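Local coordinates for protein type 6 secretion amidase effector 2 (Salmonella typhi, PDB 6WIN) that probably hydrolyses amide bonds of bacterial peptidoglycan, acting as an antibacterial toxin of the type VI secretion system, at residues A[34-39]-A[65-70]; A[49-54]-A[75-80]; A[84-89]-A[102-107]. All coordinates share one frame; numbering follows the deposited sequence.

Interaction 1. Residues A[34-39]-A[65-70]; sequences GQASTW and YPNHNS
One water is held by three backbone groups at the seam between these segments. It donates to Ala36 O and to Trp39 O, each 2.8 Å from the water oxygen, and accepts from Tyr65 N at 2.7 Å. It thus stitches the short 3-10 turn at 36-38, in the loop between helix 23-30 and strand 40-44, to the loop that leads towards strand 74-81. Ala36 O also accepts from Trp39 N, which closes the 3-10 turn, while Tyr65 CB packs against that same oxygen at 3.3 Å.

Apart from the water the contact is apolar and centres on the Tyr65 ring. CG of Tyr65 stands anti to its backbone N (chi1 -172°), which places the ring beside Ala36 and Trp39. Ala36 CB sits over one face, 3.8 Å from the ring centroid, and the six-membered ring of Trp39 brings its edge to that same face. This pair is T-shaped, with centroids 5.3 Å apart and planes at 77°. Ala36 fills the corner between the aromatics: its CA lies over the middle of the Trp39 ring while its methyl touches Tyr65, so a small residue suits the place. The indole N-H is satisfied by Val33 O, and both aromatics reach Val24 on helix 23-30 and Ala58 on strand 56-59, joining loop, helix and sheet in one buried cluster.

Local bonds shape each loop. Pro66 is the centre of an inverse gamma turn, and in the 34-39 loop Gln35 O takes both Thr38 N and the Thr38 hydroxyl. The tightest meeting of side chains is Ala36 CB against Tyr65 CD2, at 3.4 Å.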
loop_
_atom_site.group_PDB
_atom_site.type_symbol
_atom_site.label_atom_id
_atom_site.label_comp_id
_atom_site.label_asym_id
_atom_site.label_seq_id
_atom_site.Cartn_x
_atom_site.Cartn_y
_atom_site.Cartn_z
ATOM N N GLY A 34 3.175 10.058 8.310
ATOM C CA GLY A 34 4.502 9.906 8.860
ATOM C C GLY A 34 5.406 9.056 7.983
ATOM O O GLY A 34 5.076 8.667 6.866
ATOM N N GLN A 35 6.592 8.794 8.515
ATOM C CA GLN A 35 7.583 8.013 7.792
ATOM C C GLN A 35 7.246 6.535 7.896
ATOM O O GLN A 35 6.751 6.071 8.930
ATOM C CB GLN A 35 8.985 8.293 8.336
ATOM C CG GLN A 35 9.329 9.778 8.305
ATOM C CD GLN A 35 10.758 10.067 8.713
ATOM O OE1 GLN A 35 11.490 9.173 9.138
ATOM N NE2 GLN A 35 11.160 11.329 8.592
ATOM N N ALA A 36 7.499 5.804 6.803
ATOM C CA ALA A 36 7.068 4.412 6.715
ATOM C C ALA A 36 7.746 3.533 7.760
ATOM O O ALA A 36 7.210 2.481 8.127
ATOM C CB ALA A 36 7.346 3.876 5.317
ATOM N N SER A 37 8.919 3.950 8.246
ATOM C CA SER A 37 9.625 3.241 9.307
ATOM C C SER A 37 8.839 3.188 10.609
ATOM O O SER A 37 9.155 2.359 11.472
ATOM C CB SER A 37 10.977 3.913 9.562
ATOM O OG SER A 37 10.802 5.299 9.792
ATOM N N THR A 38 7.839 4.058 10.785
ATOM C CA THR A 38 7.046 4.079 12.012
ATOM C C THR A 38 5.767 3.257 11.916
ATOM O O THR A 38 5.084 3.092 12.930
ATOM C CB THR A 38 6.678 5.522 12.390
ATOM O OG1 THR A 38 5.753 6.050 11.425
ATOM C CG2 THR A 38 7.932 6.404 12.426
ATOM N N TRP A 39 5.427 2.748 10.733
ATOM C CA TRP A 39 4.141 2.095 10.533
ATOM C C TRP A 39 4.104 0.736 11.231
ATOM O O TRP A 39 5.123 0.048 11.358
ATOM C CB TRP A 39 3.850 1.921 9.037
ATOM C CG TRP A 39 3.674 3.220 8.277
ATOM C CD1 TRP A 39 3.568 4.473 8.811
ATOM C CD2 TRP A 39 3.603 3.383 6.855
ATOM N NE1 TRP A 39 3.430 5.406 7.809
ATOM C CE2 TRP A 39 3.455 4.763 6.598
ATOM C CE3 TRP A 39 3.666 2.495 5.769
ATOM C CZ2 TRP A 39 3.351 5.278 5.300
ATOM C CZ3 TRP A 39 3.566 3.003 4.488
ATOM C CH2 TRP A 39 3.411 4.385 4.263
ATOM N N TYR A 65 7.006 -2.052 7.811
ATOM C CA TYR A 65 7.257 -1.717 6.412
ATOM C C TYR A 65 8.688 -2.106 6.063
ATOM O O TYR A 65 9.620 -1.720 6.779
ATOM C CB TYR A 65 7.035 -0.220 6.177
ATOM C CG TYR A 65 7.089 0.209 4.732
ATOM C CD1 TYR A 65 5.982 0.057 3.907
ATOM C CD2 TYR A 65 8.238 0.767 4.192
ATOM C CE1 TYR A 65 6.017 0.456 2.589
ATOM C CE2 TYR A 65 8.283 1.168 2.860
ATOM C CZ TYR A 65 7.167 1.011 2.072
ATOM O OH TYR A 65 7.184 1.395 0.746
ATOM N N PRO A 66 8.908 -2.877 5.010
ATOM C CA PRO A 66 10.285 -3.291 4.674
ATOM C C PRO A 66 11.035 -2.273 3.811
ATOM O O PRO A 66 11.128 -2.374 2.589
ATOM C CB PRO A 66 10.061 -4.611 3.930
ATOM C CG PRO A 66 8.740 -4.436 3.250
ATOM C CD PRO A 66 7.912 -3.486 4.107
ATOM N N ASN A 67 11.600 -1.258 4.476
ATOM C CA ASN A 67 12.386 -0.245 3.772
ATOM C C ASN A 67 13.570 -0.863 3.041
ATOM O O ASN A 67 14.014 -0.341 2.012
ATOM C CB ASN A 67 12.885 0.816 4.756
ATOM C CG ASN A 67 11.758 1.477 5.532
ATOM O OD1 ASN A 67 11.431 1.065 6.653
ATOM N ND2 ASN A 67 11.167 2.518 4.947
ATOM N N HIS A 68 14.079 -1.972 3.558
ATOM C CA HIS A 68 15.246 -2.672 3.047
ATOM C C HIS A 68 14.963 -3.494 1.797
ATOM O O HIS A 68 15.885 -4.109 1.261
ATOM C CB HIS A 68 15.779 -3.591 4.141
ATOM C CG HIS A 68 14.710 -4.406 4.807
ATOM N ND1 HIS A 68 13.880 -3.894 5.784
ATOM C CD2 HIS A 68 14.327 -5.695 4.628
ATOM C CE1 HIS A 68 13.039 -4.833 6.182
ATOM N NE2 HIS A 68 13.289 -5.935 5.496
ATOM N N ASN A 69 13.722 -3.534 1.325
ATOM C CA ASN A 69 13.315 -4.448 0.267
ATOM C C ASN A 69 12.873 -3.623 -0.935
ATOM O O ASN A 69 12.086 -2.682 -0.789
ATOM C CB ASN A 69 12.196 -5.367 0.781
ATOM C CG ASN A 69 11.813 -6.463 -0.199
ATOM O OD1 ASN A 69 11.958 -6.330 -1.415
ATOM N ND2 ASN A 69 11.304 -7.564 0.341
ATOM N N SER A 70 13.389 -3.968 -2.120
ATOM C CA SER A 70 13.031 -3.235 -3.330
ATOM C C SER A 70 11.560 -3.401 -3.686
ATOM O O SER A 70 11.030 -2.596 -4.462
ATOM C CB SER A 70 13.905 -3.676 -4.507
ATOM O OG SER A 70 13.701 -5.045 -4.824
HETATM O O HOH W 1 7.256 0.043 9.571
#

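Interaction 2. Residues A[49-54]-A[75-80]; sequences KNIEVG and AFFLGQ
A loop strapped over a bulged sheet strand defines this contact: residues 49-54 lead into strand 56-59 and lie against strand 74-81, where Leu78 and Gly79 together face Trp86 as a classic beta bulge. Just before the bulge, Gly54 N donates to Phe77 O at 2.7 Å, a nearly straight bond with 165° at the hydrogen. Gly54 has a positive phi of 93°, a backbone turn in which a side chain would crowd the preceding carbonyl oxygen, which suits glycine. Its own carbonyl O meets the rim of the Phe76 ring at CD1, 3.6 Å away.

The Phe77 side chain, with CG anti to the backbone N (chi1 175°), swings towards the loop and is covered on both faces. Ile51 CD1 lies over one of them, 4.0 Å from the ring centroid in a CH-pi contact, and Ile51 CG1 lies over the same face, nearest Phe77 CD2. Over the centre of the opposite face is Gly79 N, so the backbone at the bulge covers that face. Glu52 O comes to the ring edge, 3.5 Å from Phe77 CD2. A branched aliphatic chain suits position 51, because Ile51 CG2 is also left to touch Phe77 CE2 and to meet Gln80 NE2 at 3.8 Å. The polar end of Gln80 is engaged elsewhere: OE1 accepts from Gly47 N, and NE2 makes a weak bond to Val45 O.

Farther out, Val53 sets CG2 against Leu78 O at 3.3 Å. Ile51 and Phe77 both continue onto Ile57 of strand 56-59. The chemistry implies a division of work: one backbone bond joins the two segments, and the next residue, Thr55, continues the pairing with Phe77, while Ile51 over the Phe77 face gives a large share of the apolar contact.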
loop_
_atom_site.group_PDB
_atom_site.type_symbol
_atom_site.label_atom_id
_atom_site.label_comp_id
_atom_site.label_asym_id
_atom_site.label_seq_id
_atom_site.Cartn_x
_atom_site.Cartn_y
_atom_site.Cartn_z
ATOM N N LYS A 49 -13.494 -7.886 4.372
ATOM C CA LYS A 49 -14.798 -7.383 3.986
ATOM C C LYS A 49 -15.180 -6.038 4.559
ATOM O O LYS A 49 -16.284 -5.557 4.290
ATOM N N ASN A 50 -14.297 -5.407 5.335
ATOM C CA ASN A 50 -14.604 -4.172 6.039
ATOM C C ASN A 50 -13.787 -2.969 5.591
ATOM O O ASN A 50 -14.083 -1.850 6.022
ATOM C CB ASN A 50 -14.403 -4.368 7.549
ATOM C CG ASN A 50 -15.375 -5.370 8.123
ATOM O OD1 ASN A 50 -16.588 -5.148 8.103
ATOM N ND2 ASN A 50 -14.856 -6.499 8.610
ATOM N N ILE A 51 -12.787 -3.159 4.735
ATOM C CA ILE A 51 -11.878 -2.077 4.396
ATOM C C ILE A 51 -12.578 -1.088 3.468
ATOM O O ILE A 51 -13.244 -1.477 2.500
ATOM C CB ILE A 51 -10.593 -2.656 3.787
ATOM C CG1 ILE A 51 -9.630 -1.543 3.369
ATOM C CG2 ILE A 51 -10.920 -3.625 2.649
ATOM C CD1 ILE A 51 -8.255 -2.061 3.008
ATOM N N GLU A 52 -12.446 0.202 3.778
ATOM C CA GLU A 52 -13.127 1.283 3.080
ATOM C C GLU A 52 -12.286 1.806 1.923
ATOM O O GLU A 52 -11.055 1.847 1.994
ATOM C CB GLU A 52 -13.403 2.438 4.042
ATOM C CG GLU A 52 -13.666 1.979 5.459
ATOM C CD GLU A 52 -13.594 3.103 6.469
ATOM O OE1 GLU A 52 -13.994 4.241 6.110
ATOM O OE2 GLU A 52 -13.160 2.827 7.621
ATOM N N VAL A 53 -12.967 2.242 0.861
ATOM C CA VAL A 53 -12.286 2.919 -0.236
ATOM C C VAL A 53 -11.482 4.090 0.315
ATOM O O VAL A 53 -11.992 4.885 1.108
ATOM C CB VAL A 53 -13.306 3.390 -1.290
ATOM C CG1 VAL A 53 -12.595 4.149 -2.412
ATOM C CG2 VAL A 53 -14.131 2.199 -1.825
ATOM N N GLY A 54 -10.221 4.196 -0.105
ATOM C CA GLY A 54 -9.323 5.237 0.356
ATOM C C GLY A 54 -8.452 4.874 1.547
ATOM O O GLY A 54 -7.602 5.683 1.941
ATOM N N ALA A 75 0.035 2.490 -1.008
ATOM C CA ALA A 75 -1.007 2.882 -1.951
ATOM C C ALA A 75 -2.292 3.195 -1.197
ATOM O O ALA A 75 -2.400 2.962 0.008
ATOM C CB ALA A 75 -1.247 1.780 -2.997
ATOM N N PHE A 76 -3.266 3.738 -1.928
ATOM C CA PHE A 76 -4.631 3.879 -1.434
ATOM C C PHE A 76 -5.471 2.718 -1.952
ATOM O O PHE A 76 -5.479 2.442 -3.154
ATOM C CB PHE A 76 -5.278 5.193 -1.882
ATOM C CG PHE A 76 -4.605 6.441 -1.367
ATOM C CD1 PHE A 76 -4.815 6.876 -0.060
ATOM C CD2 PHE A 76 -3.799 7.197 -2.197
ATOM C CE1 PHE A 76 -4.225 8.038 0.404
ATOM C CE2 PHE A 76 -3.201 8.363 -1.740
ATOM C CZ PHE A 76 -3.413 8.778 -0.427
ATOM N N PHE A 77 -6.197 2.059 -1.051
ATOM C CA PHE A 77 -7.098 0.987 -1.460
ATOM C C PHE A 77 -8.299 1.547 -2.221
ATOM O O PHE A 77 -8.879 2.561 -1.825
ATOM C CB PHE A 77 -7.576 0.220 -0.232
ATOM C CG PHE A 77 -8.593 -0.828 -0.530
ATOM C CD1 PHE A 77 -8.207 -2.052 -1.061
ATOM C CD2 PHE A 77 -9.937 -0.607 -0.257
ATOM C CE1 PHE A 77 -9.157 -3.044 -1.331
ATOM C CE2 PHE A 77 -10.888 -1.584 -0.517
ATOM C CZ PHE A 77 -10.501 -2.806 -1.053
ATOM N N LEU A 78 -8.685 0.876 -3.309
ATOM C CA LEU A 78 -9.889 1.269 -4.044
ATOM C C LEU A 78 -10.995 0.223 -4.024
ATOM O O LEU A 78 -12.165 0.586 -3.921
ATOM C CB LEU A 78 -9.561 1.606 -5.511
ATOM C CG LEU A 78 -8.641 2.789 -5.817
ATOM C CD1 LEU A 78 -8.464 2.937 -7.334
ATOM C CD2 LEU A 78 -9.142 4.091 -5.187
ATOM N N GLY A 79 -10.666 -1.059 -4.136
ATOM C CA GLY A 79 -11.675 -2.106 -4.177
ATOM C C GLY A 79 -11.002 -3.448 -4.367
ATOM O O GLY A 79 -9.777 -3.540 -4.498
ATOM N N GLN A 80 -11.816 -4.506 -4.380
ATOM C CA GLN A 80 -11.253 -5.841 -4.555
ATOM C C GLN A 80 -12.296 -6.801 -5.114
ATOM O O GLN A 80 -13.506 -6.568 -5.033
ATOM C CB GLN A 80 -10.675 -6.389 -3.238
ATOM C CG GLN A 80 -11.706 -6.754 -2.173
ATOM C CD GLN A 80 -11.059 -7.261 -0.892
ATOM O OE1 GLN A 80 -10.387 -8.299 -0.889
ATOM N NE2 GLN A 80 -11.242 -6.519 0.204
#

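Interaction 3. Residues A[84-89]-A[102-107]; sequences GIWVMD and KRYIRK
The indole of Trp86 carries Tyr104 on one face: the tyrosine CB sits almost exactly above the six-membered ring, 3.8 Å from its centroid, and CD1 lies over the rim near NE1. The five-membered ring of Trp86 and the Tyr104 ring are oblique, their planes at 43°. These residues form a non-hydrogen-bonded pair of the antiparallel beta hairpin of strands 84-89 and 101-106. The long indole suits this place by reaching across the neighbouring backbone, CE3 coming within 3.4 Å of Arg103 C.

On the other face of the hairpin the guanidinium of Arg103 has Ile105 CD1 over one side and Asp89 at its edge. Arg103 CG lies between the backbone N and the carbonyl carbon (chi1 71°), and the chain extends to NE, which brings NE to Asp89. NE donates to the syn lone pair of Asp89 OD2 at 2.7 Å, with 176° at the hydrogen, and the carboxylate lies nearly coplanar with the guanidinium. Asp89 OD2 also bonds His73 NE2, OD1 pairs with Lys97, and Arg103 NH1 and NH2 bond Asn124 OD1 and Ser123 O. These bonds together would limit rotation of both groups.

In the backbone, Ile85 with Ile105 and Val87 with Arg103 are hydrogen-bonded pairs, each joined by two bonds. The beta-branched side chains of Ile85, Val87 and Ile105 pack on the face that carries Arg103, Val87 CG2 meeting Ile105 CD1 at 3.8 Å. Glycine suits position 84, its CA 3.9 Å from Arg106 CA. At the opposite end, selenomethionine Met88 bends to bring CE 3.6 Å from Lys102 CG.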
loop_
_atom_site.group_PDB
_atom_site.type_symbol
_atom_site.label_atom_id
_atom_site.label_comp_id
_atom_site.label_asym_id
_atom_site.label_seq_id
_atom_site.Cartn_x
_atom_site.Cartn_y
_atom_site.Cartn_z
ATOM N N GLY A 84 -7.969 -10.113 -7.071
ATOM C CA GLY A 84 -6.972 -9.156 -6.640
ATOM C C GLY A 84 -7.613 -7.890 -6.106
ATOM O O GLY A 84 -8.810 -7.848 -5.825
ATOM N N ILE A 85 -6.778 -6.853 -5.975
ATOM C CA ILE A 85 -7.210 -5.559 -5.452
ATOM C C ILE A 85 -6.874 -4.457 -6.451
ATOM O O ILE A 85 -5.881 -4.522 -7.183
ATOM C CB ILE A 85 -6.572 -5.238 -4.082
ATOM C CG1 ILE A 85 -5.044 -5.222 -4.195
ATOM C CG2 ILE A 85 -7.004 -6.232 -3.028
ATOM C CD1 ILE A 85 -4.335 -4.747 -2.926
ATOM N N TRP A 86 -7.712 -3.432 -6.468
ATOM C CA TRP A 86 -7.437 -2.199 -7.195
ATOM C C TRP A 86 -6.912 -1.156 -6.210
ATOM O O TRP A 86 -7.533 -0.929 -5.170
ATOM C CB TRP A 86 -8.706 -1.694 -7.878
ATOM C CG TRP A 86 -9.031 -2.397 -9.156
ATOM C CD1 TRP A 86 -9.920 -3.423 -9.330
ATOM C CD2 TRP A 86 -8.481 -2.120 -10.444
ATOM N NE1 TRP A 86 -9.957 -3.796 -10.651
ATOM C CE2 TRP A 86 -9.080 -3.015 -11.356
ATOM C CE3 TRP A 86 -7.544 -1.195 -10.919
ATOM C CZ2 TRP A 86 -8.764 -3.019 -12.714
ATOM C CZ3 TRP A 86 -7.233 -1.200 -12.275
ATOM C CH2 TRP A 86 -7.843 -2.106 -13.152
ATOM N N VAL A 87 -5.759 -0.550 -6.522
ATOM C CA VAL A 87 -5.173 0.495 -5.688
ATOM C C VAL A 87 -4.947 1.753 -6.522
ATOM O O VAL A 87 -4.944 1.723 -7.752
ATOM C CB VAL A 87 -3.843 0.058 -5.028
ATOM C CG1 VAL A 87 -4.000 -1.284 -4.302
ATOM C CG2 VAL A 87 -2.720 0.001 -6.064
HETATM N N MSE A 88 -4.752 2.868 -5.824
HETATM C CA MSE A 88 -4.301 4.132 -6.408
HETATM C C MSE A 88 -2.882 4.446 -5.916
HETATM O O MSE A 88 -2.643 4.515 -4.692
HETATM C CB MSE A 88 -5.285 5.250 -6.031
HETATM C CG MSE A 88 -5.023 6.619 -6.658
HETATM SE SE MSE A 88 -5.521 6.621 -8.545
HETATM C CE MSE A 88 -7.554 6.575 -8.409
ATOM N N ASP A 89 -1.922 4.603 -6.832
ATOM C CA ASP A 89 -0.539 4.755 -6.399
ATOM C C ASP A 89 0.268 5.580 -7.395
ATOM O O ASP A 89 -0.259 6.140 -8.362
ATOM C CB ASP A 89 0.117 3.384 -6.135
ATOM C CG ASP A 89 0.126 2.455 -7.357
ATOM O OD1 ASP A 89 -0.278 2.863 -8.464
ATOM O OD2 ASP A 89 0.558 1.289 -7.190
ATOM N N LYS A 102 -4.772 4.202 -11.249
ATOM C CA LYS A 102 -5.204 2.922 -10.697
ATOM C C LYS A 102 -4.481 1.760 -11.355
ATOM O O LYS A 102 -4.180 1.791 -12.553
ATOM C CB LYS A 102 -6.696 2.687 -10.910
ATOM C CG LYS A 102 -7.593 3.874 -10.830
ATOM C CD LYS A 102 -8.994 3.407 -11.144
ATOM C CE LYS A 102 -10.004 4.487 -10.892
ATOM N NZ LYS A 102 -11.374 3.960 -11.148
ATOM N N ARG A 103 -4.257 0.702 -10.571
ATOM C CA ARG A 103 -3.760 -0.542 -11.136
ATOM C C ARG A 103 -4.283 -1.720 -10.320
ATOM O O ARG A 103 -4.675 -1.583 -9.157
ATOM C CB ARG A 103 -2.226 -0.566 -11.212
ATOM C CG ARG A 103 -1.515 -0.684 -9.860
ATOM C CD ARG A 103 -0.010 -0.836 -10.063
ATOM N NE ARG A 103 0.711 -0.910 -8.794
ATOM C CZ ARG A 103 1.387 -1.972 -8.369
ATOM N NH1 ARG A 103 1.444 -3.070 -9.112
ATOM N NH2 ARG A 103 2.016 -1.930 -7.195
ATOM N N TYR A 104 -4.286 -2.885 -10.966
ATOM C CA TYR A 104 -4.821 -4.122 -10.418
ATOM C C TYR A 104 -3.662 -4.948 -9.890
ATOM O O TYR A 104 -2.731 -5.262 -10.643
ATOM C CB TYR A 104 -5.561 -4.900 -11.500
ATOM C CG TYR A 104 -6.385 -6.102 -11.066
ATOM C CD1 TYR A 104 -7.422 -5.962 -10.165
ATOM C CD2 TYR A 104 -6.175 -7.353 -11.637
ATOM C CE1 TYR A 104 -8.199 -7.037 -9.798
ATOM C CE2 TYR A 104 -6.957 -8.443 -11.286
ATOM C CZ TYR A 104 -7.967 -8.272 -10.370
ATOM O OH TYR A 104 -8.754 -9.321 -10.007
ATOM N N ILE A 105 -3.718 -5.285 -8.603
ATOM C CA ILE A 105 -2.726 -6.123 -7.947
ATOM C C ILE A 105 -3.387 -7.467 -7.677
ATOM O O ILE A 105 -4.369 -7.540 -6.928
ATOM C CB ILE A 105 -2.207 -5.472 -6.656
ATOM C CG1 ILE A 105 -1.699 -4.054 -6.950
ATOM C CG2 ILE A 105 -1.132 -6.335 -6.002
ATOM C CD1 ILE A 105 -0.952 -3.402 -5.777
ATOM N N ARG A 106 -2.873 -8.520 -8.308
ATOM C CA ARG A 106 -3.495 -9.832 -8.248
ATOM C C ARG A 106 -3.077 -10.628 -7.016
ATOM O O ARG A 106 -1.966 -10.492 -6.499
ATOM C CB ARG A 106 -3.149 -10.644 -9.489
ATOM C CG ARG A 106 -3.270 -9.866 -10.772
ATOM C CD ARG A 106 -3.751 -10.755 -11.867
ATOM N NE ARG A 106 -3.090 -12.067 -11.875
ATOM C CZ ARG A 106 -1.788 -12.256 -12.075
ATOM N NH1 ARG A 106 -1.291 -13.490 -12.065
ATOM N NH2 ARG A 106 -0.984 -11.217 -12.292
ATOM N N LYS A 107 -3.995 -11.471 -6.561
ATOM C CA LYS A 107 -3.631 -12.603 -5.727
ATOM C C LYS A 107 -2.955 -13.640 -6.614
ATOM O O LYS A 107 -3.546 -14.119 -7.588
ATOM C CB LYS A 107 -4.865 -13.180 -5.039
ATOM C CG LYS A 107 -4.541 -14.218 -3.956
ATOM C CD LYS A 107 -5.004 -15.598 -4.374
ATOM C CE LYS A 107 -4.685 -16.643 -3.297
ATOM N NZ LYS A 107 -3.207 -16.912 -3.204
#

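How the interactions relate
Interactions 2 and 3 meet on neighbouring strands of one antiparallel sheet. Their centres lie 10 Å apart, and strands 74-81 and 84-89 are bonded directly, Leu78 N to Trp86 O and Phe76 O to Met88 N, each at 2.8 Å. The loop 49-54 thus meets a strand paired with the first strand of the hairpin. Interaction 1 lies across the chain's centre, about 20 Å from each of the others between centres and, between nearest atoms, about 7 Å from interaction 2 and 9 Å from interaction 3. Helix 23-30 connects the two sides: Trp39 and Tyr65 of interaction 1 touch its Val24, while Phe76 of interaction 2 rests on Leu26 and Ile27.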